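Local coordinates for protein agrin (Gallus gallus, PDB 1PZ7) that is a basal lamina protein whose laminin G domain binds calcium, its function being modulated by alternative splicing and calcium binding, at residues 44-50 with 142-146; 89-93 with 117-123; 64-69 with 149-155. One frame throughout, in Å; residues are numbered along the deposited sequence.

In the fold
Following the chain from the N terminus, 44-50 comes first and pairs with 142-146 much later, closing a long loop. This is contact 1, which joins two strands of the eight-stranded sheet. Segment 64-69 starts inside that loop but pairs with 149-155 beyond its end. Contacts 1 and 3 therefore cross along the chain, and contact 3 lies within the six-stranded sheet. Contact 2, between 89-93 and 117-123, closes a shorter loop that falls inside both others. It connects the two sheets. Contacts 1 and 2 touch, as R118 and Q120 bond to the backbone of 48-50, and both supply ligands to one calcium ion.

Contact 1: 44-50 with 142-146; sequences EKALQSN and TQLDT. With CA (calcium ion), chain C.
The side chains of Q48 and Q143 run alongside each other in the same direction, but their amide planes are turned 76° apart. Q143 NE2 makes a weak hydrogen bond to Q48 OE1 (3.0 Å). A water also accepts from Q143 NE2 and meets T142 OG1. At the other end the carboxylates of E44 and D145 are only 29° out of parallel. E44 CD packs on D145 CB at 3.4 Å. The like charges would probably repel, but a water donates to both E44 OE1 and D145 OD1, and the calcium on D145 OD2 would offset part of the charge. D145 divides its carboxylate: OD1 takes that water, whereas OD2 binds calcium at 2.5 Å. Q143 O is the second calcium ligand here, at 2.3 Å; D76 and L93 add two more, and two waters complete the set modelled. Between these ends runs a short antiparallel ladder within a laminin G domain. K45 with T146 and L47 with L144 are hydrogen-bonded pairs, and A46 with D145 is the non-hydrogen-bonded pair between them. L47 N bonds to L144 O at 2.9 Å. On the face of L47, L144 and T146, L47 CD1 reaches T146 CG2 at 3.8 Å. T146 OG1 instead bonds to G148 N.

Contact 2: 89-93 with 117-123; sequences MMYDL and YRVQREG. With CA (calcium ion), chain C.
R118 reaches from its strand toward Y91 and L93. CB leads to CG, which lies anti to the backbone N (chi1 175°) and comes 3.9 Å from Y91 CZ. CD sits over one face of the Y91 ring, 3.8 Å from its centroid, in a CH-pi contact. The chain then bends at chi3, and the guanidinium passes on to L93. L93 CD2 lies over one guanidinium face, 4.0 Å from R118 NE, the two side chains running antiparallel past one another. At the tip, R118 NH1 donates to Q120 O (2.8 Å), within its own segment. This bond ties the arginine to the type II' beta turn V119-E122, which joins strands 112-119 and 122-127 in a hairpin. NH2 bonds to L47 O, and NH1 also has a weak bond to T142 O. Strand 86-92 belongs to the other sheet of the laminin G sandwich, so the contact lies between the two packed sheets. Y91 bridges them with a hydrogen bond from OH to R121 O (2.7 Å), the donor standing 48° out of the carbonyl plane. Beside it, M89 CE touches Y117 O at 3.6 Å. L93 turns its own carbonyl O to the calcium ion, at 2.3 Å.

Contact 3: 64-69 with 149-155; sequences LILWSG and ALWLGGM
The sulfur of M155 lies over one face of the W67 indole. This Met-aromatic contact puts M155 SD 3.5 Å from the centroid of the five-membered ring, offset toward the rim. M155 CE continues over the six-membered ring in a CH-pi contact. The methionine chain bends at chi2 and chi3 (chi3 74°), which carries the methyl along the indole. With CG opposite the backbone N (chi1 -175°), the W67 indole stands out from the strand, where M155 can cover it. W67 also stacks with Y77.

Apolar contacts flank this pair. L64 CD2 meets M155 CB at 3.8 Å, the two side chains crossing at a slant. L66, S68, L150 and L152 share the opposite face of the sheet from W67 and W151. There L66 CG packs on L150 CD1 at 3.6 Å. S68 CB also lies near L150 CD1. L66 and S68 touch F52 of strand 45-58 in the other sheet.

Backbone hydrogen bonds set the register. W67 and W151 form the hydrogen-bonded pair, with W151 N to W67 O at 2.8 Å. G153 N gives a nearly straight bond to I65 O (178° at the hydrogen). G69 N donates a longer one to A149 O. CA-H...O contacts fill the steps between, such as L66 CA to W151 O at 3.3 Å. The carbonyl O of G154 is buried without a partner.

Water joins in at the far end. One molecule donates to A149 O and meets S68 OG. Another accepts from W151 NE1 at 2.7 Å, in the plane of the ring.

On the other edge of 64-69, I65 and L66 both face L80, a classic beta bulge. The whole is an antiparallel pairing inside the six-stranded sheet of a laminin G beta sandwich, where strand 63-68 runs between 149-152 and 77-83.

Contact 1: 44-50 with 142-146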
loop_
_atom_site.group_PDB
_atom_site.type_symbol
_atom_site.label_atom_id
_atom_site.label_comp_id
_atom_site.label_asym_id
_atom_site.label_seq_id
_atom_site.Cartn_x
_atom_site.Cartn_y
_atom_site.Cartn_z
ATOM N N GLU A 44 -3.596 -17.222 -10.698
ATOM C CA GLU A 44 -2.759 -16.188 -10.111
ATOM C C GLU A 44 -2.140 -15.284 -11.192
ATOM O O GLU A 44 -2.394 -15.463 -12.387
ATOM C CB GLU A 44 -1.673 -16.912 -9.297
ATOM C CG GLU A 44 -0.721 -16.066 -8.477
ATOM C CD GLU A 44 0.224 -16.918 -7.654
ATOM O OE1 GLU A 44 0.946 -17.750 -8.249
ATOM O OE2 GLU A 44 0.250 -16.755 -6.411
ATOM N N LYS A 45 -1.354 -14.303 -10.759
ATOM C CA LYS A 45 -0.648 -13.383 -11.645
ATOM C C LYS A 45 0.813 -13.353 -11.217
ATOM O O LYS A 45 1.102 -13.436 -10.031
ATOM C CB LYS A 45 -1.221 -11.971 -11.514
ATOM C CG LYS A 45 -2.689 -11.842 -11.872
ATOM C CD LYS A 45 -2.913 -11.955 -13.372
ATOM C CE LYS A 45 -2.438 -10.717 -14.123
ATOM N NZ LYS A 45 -0.956 -10.647 -14.264
ATOM N N ALA A 46 1.729 -13.240 -12.174
ATOM C CA ALA A 46 3.154 -13.127 -11.864
ATOM C C ALA A 46 3.622 -11.745 -12.306
ATOM O O ALA A 46 4.128 -11.574 -13.414
ATOM C CB ALA A 46 3.943 -14.214 -12.572
ATOM N N LEU A 47 3.450 -10.762 -11.427
ATOM C CA LEU A 47 3.719 -9.370 -11.768
ATOM C C LEU A 47 5.189 -8.981 -11.770
ATOM O O LEU A 47 5.899 -9.154 -10.780
ATOM C CB LEU A 47 2.967 -8.440 -10.818
ATOM C CG LEU A 47 1.446 -8.576 -10.816
ATOM C CD1 LEU A 47 0.851 -7.584 -9.839
ATOM C CD2 LEU A 47 0.891 -8.352 -12.212
ATOM N N GLN A 48 5.622 -8.419 -12.893
ATOM C CA GLN A 48 6.979 -7.941 -13.056
ATOM C C GLN A 48 7.193 -6.656 -12.274
ATOM O O GLN A 48 8.302 -6.372 -11.830
ATOM C CB GLN A 48 7.248 -7.667 -14.533
ATOM C CG GLN A 48 7.160 -8.895 -15.408
ATOM C CD GLN A 48 8.287 -9.867 -15.141
ATOM O OE1 GLN A 48 8.119 -11.078 -15.293
ATOM N NE2 GLN A 48 9.437 -9.346 -14.737
ATOM N N SER A 49 6.125 -5.881 -12.103
ATOM C CA SER A 49 6.232 -4.587 -11.444
ATOM C C SER A 49 4.998 -4.211 -10.637
ATOM O O SER A 49 3.949 -4.854 -10.728
ATOM C CB SER A 49 6.466 -3.497 -12.488
ATOM O OG SER A 49 5.334 -3.363 -13.324
ATOM N N ASN A 50 5.165 -3.170 -9.827
ATOM C CA ASN A 50 4.078 -2.556 -9.072
ATOM C C ASN A 50 4.348 -1.072 -9.045
ATOM O O ASN A 50 5.496 -0.657 -8.897
ATOM C CB ASN A 50 4.033 -3.041 -7.624
ATOM C CG ASN A 50 3.636 -4.491 -7.493
ATOM O OD1 ASN A 50 2.451 -4.838 -7.528
ATOM N ND2 ASN A 50 4.620 -5.348 -7.314
ATOM N N THR A 142 11.785 -12.459 -8.844
ATOM C CA THR A 142 11.632 -11.125 -9.423
ATOM C C THR A 142 10.182 -10.761 -9.646
ATOM O O THR A 142 9.878 -9.633 -10.018
ATOM C CB THR A 142 12.318 -11.041 -10.795
ATOM O OG1 THR A 142 11.615 -11.854 -11.747
ATOM C CG2 THR A 142 13.715 -11.613 -10.751
ATOM N N GLN A 143 9.293 -11.726 -9.446
ATOM C CA GLN A 143 7.881 -11.529 -9.734
ATOM C C GLN A 143 7.034 -11.650 -8.480
ATOM O O GLN A 143 7.312 -12.469 -7.606
ATOM C CB GLN A 143 7.428 -12.555 -10.775
ATOM C CG GLN A 143 8.147 -12.405 -12.116
ATOM C CD GLN A 143 8.232 -13.693 -12.910
ATOM O OE1 GLN A 143 7.679 -14.719 -12.515
ATOM N NE2 GLN A 143 8.927 -13.642 -14.041
ATOM N N LEU A 144 6.009 -10.816 -8.391
ATOM C CA LEU A 144 5.089 -10.861 -7.272
ATOM C C LEU A 144 3.898 -11.698 -7.698
ATOM O O LEU A 144 3.119 -11.293 -8.560
ATOM C CB LEU A 144 4.666 -9.453 -6.866
ATOM C CG LEU A 144 4.191 -9.348 -5.416
ATOM C CD1 LEU A 144 4.267 -7.908 -4.926
ATOM C CD2 LEU A 144 2.788 -9.912 -5.249
ATOM N N ASP A 145 3.791 -12.883 -7.116
ATOM C CA ASP A 145 2.712 -13.801 -7.433
ATOM C C ASP A 145 1.501 -13.460 -6.587
ATOM O O ASP A 145 1.530 -13.578 -5.365
ATOM C CB ASP A 145 3.160 -15.236 -7.195
ATOM C CG ASP A 145 4.376 -15.593 -8.003
ATOM O OD1 ASP A 145 4.313 -15.491 -9.245
ATOM O OD2 ASP A 145 5.448 -15.955 -7.478
ATOM N N THR A 146 0.435 -13.025 -7.246
ATOM C CA THR A 146 -0.748 -12.552 -6.542
ATOM C C THR A 146 -2.036 -12.784 -7.318
ATOM O O THR A 146 -2.018 -13.010 -8.529
ATOM C CB THR A 146 -0.602 -11.042 -6.245
ATOM O OG1 THR A 146 -1.789 -10.553 -5.610
ATOM C CG2 THR A 146 -0.508 -10.230 -7.536
HETATM CA CA CA C . 7.174 -14.513 -6.499
HETATM O O HOH W 1 2.217 -16.468 -10.533
HETATM O O HOH W 2 10.979 -11.307 -14.294
HETATM O O HOH W 3 6.859 -16.582 -4.650
HETATM O O HOH W 4 8.504 -15.770 -8.046
#

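Contact 2: 89-93 with 117-123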
loop_
_atom_site.group_PDB
_atom_site.type_symbol
_atom_site.label_atom_id
_atom_site.label_comp_id
_atom_site.label_asym_id
_atom_site.label_seq_id
_atom_site.Cartn_x
_atom_site.Cartn_y
_atom_site.Cartn_z
ATOM N N MET A 89 8.396 0.885 2.439
ATOM C CA MET A 89 7.875 -0.115 1.536
ATOM C C MET A 89 8.597 -1.410 1.841
ATOM O O MET A 89 9.797 -1.418 2.121
ATOM C CB MET A 89 8.103 0.289 0.090
ATOM C CG MET A 89 7.600 -0.739 -0.893
ATOM S SD MET A 89 7.497 -0.148 -2.583
ATOM C CE MET A 89 9.194 0.249 -2.899
ATOM N N MET A 90 7.857 -2.505 1.795
ATOM C CA MET A 90 8.403 -3.813 2.061
ATOM C C MET A 90 7.800 -4.780 1.064
ATOM O O MET A 90 6.614 -4.707 0.778
ATOM C CB MET A 90 8.034 -4.220 3.486
ATOM C CG MET A 90 8.555 -5.538 3.939
ATOM S SD MET A 90 8.304 -5.679 5.726
ATOM C CE MET A 90 9.558 -6.837 6.101
ATOM N N TYR A 91 8.622 -5.652 0.499
ATOM C CA TYR A 91 8.108 -6.706 -0.359
ATOM C C TYR A 91 8.950 -7.960 -0.254
ATOM O O TYR A 91 10.152 -7.908 0.005
ATOM C CB TYR A 91 7.948 -6.264 -1.822
ATOM C CG TYR A 91 9.155 -5.629 -2.479
ATOM C CD1 TYR A 91 10.094 -6.396 -3.172
ATOM C CD2 TYR A 91 9.336 -4.256 -2.440
ATOM C CE1 TYR A 91 11.187 -5.803 -3.792
ATOM C CE2 TYR A 91 10.424 -3.657 -3.046
ATOM C CZ TYR A 91 11.345 -4.429 -3.721
ATOM O OH TYR A 91 12.415 -3.795 -4.317
ATOM N N ASP A 92 8.277 -9.090 -0.412
ATOM C CA ASP A 92 8.898 -10.402 -0.432
ATOM C C ASP A 92 8.303 -11.072 -1.654
ATOM O O ASP A 92 7.086 -11.209 -1.753
ATOM C CB ASP A 92 8.576 -11.192 0.840
ATOM C CG ASP A 92 9.366 -12.489 0.945
ATOM O OD1 ASP A 92 9.447 -13.060 2.059
ATOM O OD2 ASP A 92 9.929 -13.005 -0.036
ATOM N N LEU A 93 9.163 -11.433 -2.596
ATOM C CA LEU A 93 8.757 -12.036 -3.861
ATOM C C LEU A 93 9.025 -13.537 -3.865
ATOM O O LEU A 93 8.788 -14.209 -4.871
ATOM C CB LEU A 93 9.543 -11.390 -5.007
ATOM C CG LEU A 93 9.543 -9.862 -5.071
ATOM C CD1 LEU A 93 10.392 -9.377 -6.237
ATOM C CD2 LEU A 93 8.130 -9.325 -5.203
ATOM N N TYR A 117 7.418 2.322 -6.217
ATOM C CA TYR A 117 7.352 1.352 -7.295
ATOM C C TYR A 117 8.416 0.278 -7.186
ATOM O O TYR A 117 9.412 0.412 -6.467
ATOM C CB TYR A 117 7.384 2.028 -8.671
ATOM C CG TYR A 117 8.660 2.748 -9.037
ATOM C CD1 TYR A 117 8.785 4.117 -8.845
ATOM C CD2 TYR A 117 9.725 2.070 -9.622
ATOM C CE1 TYR A 117 9.939 4.787 -9.200
ATOM C CE2 TYR A 117 10.887 2.735 -9.981
ATOM C CZ TYR A 117 10.984 4.090 -9.767
ATOM O OH TYR A 117 12.140 4.748 -10.122
ATOM N N ARG A 118 8.161 -0.810 -7.897
ATOM C CA ARG A 118 9.044 -1.952 -7.939
ATOM C C ARG A 118 9.084 -2.453 -9.372
ATOM O O ARG A 118 8.044 -2.565 -10.015
ATOM C CB ARG A 118 8.533 -3.065 -7.025
ATOM C CG ARG A 118 9.349 -4.355 -7.105
ATOM C CD ARG A 118 8.675 -5.568 -6.489
ATOM N NE ARG A 118 7.483 -5.941 -7.246
ATOM C CZ ARG A 118 7.455 -6.784 -8.276
ATOM N NH1 ARG A 118 8.559 -7.375 -8.717
ATOM N NH2 ARG A 118 6.300 -7.035 -8.874
ATOM N N VAL A 119 10.289 -2.712 -9.872
ATOM C CA VAL A 119 10.487 -3.322 -11.181
ATOM C C VAL A 119 11.385 -4.516 -10.888
ATOM O O VAL A 119 12.555 -4.343 -10.544
ATOM C CB VAL A 119 11.162 -2.366 -12.193
ATOM C CG1 VAL A 119 11.393 -3.069 -13.519
ATOM C CG2 VAL A 119 10.326 -1.106 -12.403
ATOM N N GLN A 120 10.823 -5.717 -10.977
ATOM C CA GLN A 120 11.541 -6.939 -10.632
ATOM C C GLN A 120 12.032 -6.807 -9.183
ATOM O O GLN A 120 11.220 -6.554 -8.302
ATOM C CB GLN A 120 12.627 -7.250 -11.667
ATOM C CG GLN A 120 12.008 -7.413 -13.057
ATOM C CD GLN A 120 12.898 -8.100 -14.073
ATOM O OE1 GLN A 120 12.673 -7.970 -15.279
ATOM N NE2 GLN A 120 13.888 -8.845 -13.604
ATOM N N ARG A 121 13.328 -6.939 -8.925
ATOM C CA ARG A 121 13.812 -6.853 -7.545
ATOM C C ARG A 121 14.044 -5.425 -7.064
ATOM O O ARG A 121 14.158 -5.187 -5.862
ATOM C CB ARG A 121 15.116 -7.633 -7.394
ATOM C CG ARG A 121 15.016 -9.100 -7.788
ATOM C CD ARG A 121 16.363 -9.788 -7.910
ATOM N NE ARG A 121 17.261 -9.352 -6.851
ATOM C CZ ARG A 121 18.514 -8.942 -7.021
ATOM N NH1 ARG A 121 19.093 -8.916 -8.225
ATOM N NH2 ARG A 121 19.205 -8.567 -5.960
ATOM N N GLU A 122 14.105 -4.477 -7.995
ATOM C CA GLU A 122 14.435 -3.093 -7.672
ATOM C C GLU A 122 13.248 -2.273 -7.201
ATOM O O GLU A 122 12.210 -2.222 -7.859
ATOM C CB GLU A 122 15.016 -2.397 -8.898
ATOM C CG GLU A 122 16.358 -2.927 -9.360
ATOM C CD GLU A 122 16.919 -2.102 -10.497
ATOM O OE1 GLU A 122 17.812 -1.268 -10.249
ATOM O OE2 GLU A 122 16.445 -2.270 -11.638
ATOM N N GLY A 123 13.423 -1.598 -6.073
ATOM C CA GLY A 123 12.371 -0.778 -5.513
ATOM C C GLY A 123 12.766 0.676 -5.402
ATOM O O GLY A 123 13.956 1.010 -5.358
HETATM CA CA CA C . 7.174 -14.513 -6.499
HETATM O O HOH W 3 6.859 -16.582 -4.650
HETATM O O HOH W 4 8.504 -15.770 -8.046
#

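Contact 3: 64-69 with 149-155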
loop_
_atom_site.group_PDB
_atom_site.type_symbol
_atom_site.label_atom_id
_atom_site.label_comp_id
_atom_site.label_asym_id
_atom_site.label_seq_id
_atom_site.Cartn_x
_atom_site.Cartn_y
_atom_site.Cartn_z
ATOM N N LEU A 64 -0.759 0.578 8.795
ATOM C CA LEU A 64 -0.698 -0.038 7.480
ATOM C C LEU A 64 -1.441 0.837 6.476
ATOM O O LEU A 64 -2.626 1.120 6.642
ATOM C CB LEU A 64 -1.306 -1.437 7.528
ATOM C CG LEU A 64 -1.315 -2.219 6.213
ATOM C CD1 LEU A 64 0.100 -2.412 5.672
ATOM C CD2 LEU A 64 -1.974 -3.556 6.429
ATOM N N ILE A 65 -0.736 1.269 5.440
ATOM C CA ILE A 65 -1.336 2.102 4.404
ATOM C C ILE A 65 -1.950 1.249 3.301
ATOM O O ILE A 65 -3.108 1.427 2.933
ATOM C CB ILE A 65 -0.296 3.062 3.785
ATOM C CG1 ILE A 65 0.249 4.020 4.849
ATOM C CG2 ILE A 65 -0.922 3.838 2.620
ATOM C CD1 ILE A 65 1.501 4.768 4.422
ATOM N N LEU A 66 -1.166 0.313 2.786
ATOM C CA LEU A 66 -1.594 -0.472 1.648
ATOM C C LEU A 66 -0.917 -1.835 1.683
ATOM O O LEU A 66 0.251 -1.947 2.059
ATOM C CB LEU A 66 -1.249 0.324 0.381
ATOM C CG LEU A 66 -1.261 -0.246 -1.028
ATOM C CD1 LEU A 66 -1.320 0.925 -1.994
ATOM C CD2 LEU A 66 -0.031 -1.088 -1.296
ATOM N N TRP A 67 -1.657 -2.872 1.311
ATOM C CA TRP A 67 -1.118 -4.224 1.219
ATOM C C TRP A 67 -1.610 -4.827 -0.084
ATOM O O TRP A 67 -2.809 -4.928 -0.308
ATOM C CB TRP A 67 -1.564 -5.096 2.394
ATOM C CG TRP A 67 -0.939 -6.478 2.401
ATOM C CD1 TRP A 67 -1.255 -7.540 1.594
ATOM C CD2 TRP A 67 0.110 -6.934 3.259
ATOM N NE1 TRP A 67 -0.464 -8.622 1.903
ATOM C CE2 TRP A 67 0.380 -8.276 2.924
ATOM C CE3 TRP A 67 0.852 -6.341 4.284
ATOM C CZ2 TRP A 67 1.358 -9.025 3.572
ATOM C CZ3 TRP A 67 1.819 -7.090 4.928
ATOM C CH2 TRP A 67 2.059 -8.417 4.572
ATOM N N SER A 68 -0.678 -5.199 -0.950
ATOM C CA SER A 68 -1.012 -5.833 -2.216
ATOM C C SER A 68 -0.488 -7.260 -2.175
ATOM O O SER A 68 0.712 -7.484 -2.022
ATOM C CB SER A 68 -0.396 -5.061 -3.380
ATOM O OG SER A 68 -0.627 -5.726 -4.611
ATOM N N GLY A 69 -1.388 -8.226 -2.292
ATOM C CA GLY A 69 -1.018 -9.628 -2.273
ATOM C C GLY A 69 -2.205 -10.469 -1.862
ATOM O O GLY A 69 -3.207 -9.931 -1.391
ATOM N N ALA A 149 -5.416 -8.960 -5.290
ATOM C CA ALA A 149 -6.066 -8.330 -4.145
ATOM C C ALA A 149 -5.253 -7.144 -3.639
ATOM O O ALA A 149 -4.023 -7.189 -3.601
ATOM C CB ALA A 149 -6.267 -9.333 -3.024
ATOM N N LEU A 150 -5.955 -6.091 -3.239
ATOM C CA LEU A 150 -5.326 -4.893 -2.705
ATOM C C LEU A 150 -6.165 -4.367 -1.548
ATOM O O LEU A 150 -7.384 -4.241 -1.663
ATOM C CB LEU A 150 -5.206 -3.834 -3.801
ATOM C CG LEU A 150 -4.755 -2.440 -3.366
ATOM C CD1 LEU A 150 -3.328 -2.477 -2.901
ATOM C CD2 LEU A 150 -4.924 -1.456 -4.516
ATOM N N TRP A 151 -5.516 -4.075 -0.428
ATOM C CA TRP A 151 -6.205 -3.536 0.736
ATOM C C TRP A 151 -5.634 -2.171 1.087
ATOM O O TRP A 151 -4.428 -1.970 1.037
ATOM C CB TRP A 151 -6.077 -4.481 1.934
ATOM C CG TRP A 151 -6.804 -5.781 1.763
ATOM C CD1 TRP A 151 -6.300 -6.941 1.254
ATOM C CD2 TRP A 151 -8.164 -6.058 2.109
ATOM N NE1 TRP A 151 -7.263 -7.919 1.255
ATOM C CE2 TRP A 151 -8.419 -7.403 1.775
ATOM C CE3 TRP A 151 -9.199 -5.303 2.661
ATOM C CZ2 TRP A 151 -9.655 -8.005 1.978
ATOM C CZ3 TRP A 151 -10.428 -5.903 2.862
ATOM C CH2 TRP A 151 -10.645 -7.242 2.524
ATOM N N LEU A 152 -6.510 -1.244 1.445
ATOM C CA LEU A 152 -6.096 0.100 1.798
ATOM C C LEU A 152 -6.527 0.412 3.227
ATOM O O LEU A 152 -7.652 0.117 3.611
ATOM C CB LEU A 152 -6.743 1.082 0.825
ATOM C CG LEU A 152 -6.279 2.533 0.794
ATOM C CD1 LEU A 152 -4.843 2.638 0.334
ATOM C CD2 LEU A 152 -7.191 3.320 -0.133
ATOM N N GLY A 153 -5.615 0.989 4.008
ATOM C CA GLY A 153 -5.894 1.411 5.371
ATOM C C GLY A 153 -5.841 0.320 6.422
ATOM O O GLY A 153 -5.963 0.582 7.616
ATOM N N GLY A 154 -5.662 -0.914 5.982
ATOM C CA GLY A 154 -5.694 -2.037 6.886
ATOM C C GLY A 154 -5.789 -3.307 6.085
ATOM O O GLY A 154 -5.676 -3.285 4.856
ATOM N N MET A 155 -6.013 -4.409 6.784
ATOM C CA MET A 155 -5.974 -5.719 6.179
ATOM C C MET A 155 -6.972 -6.649 6.833
ATOM O O MET A 155 -7.208 -6.561 8.031
ATOM C CB MET A 155 -4.578 -6.271 6.412
ATOM C CG MET A 155 -4.156 -7.341 5.494
ATOM S SD MET A 155 -2.416 -7.142 5.332
ATOM C CE MET A 155 -1.818 -7.761 6.891
HETATM O O HOH W 5 -2.129 -7.950 -5.372
HETATM O O HOH W 6 -5.809 -10.083 0.403
#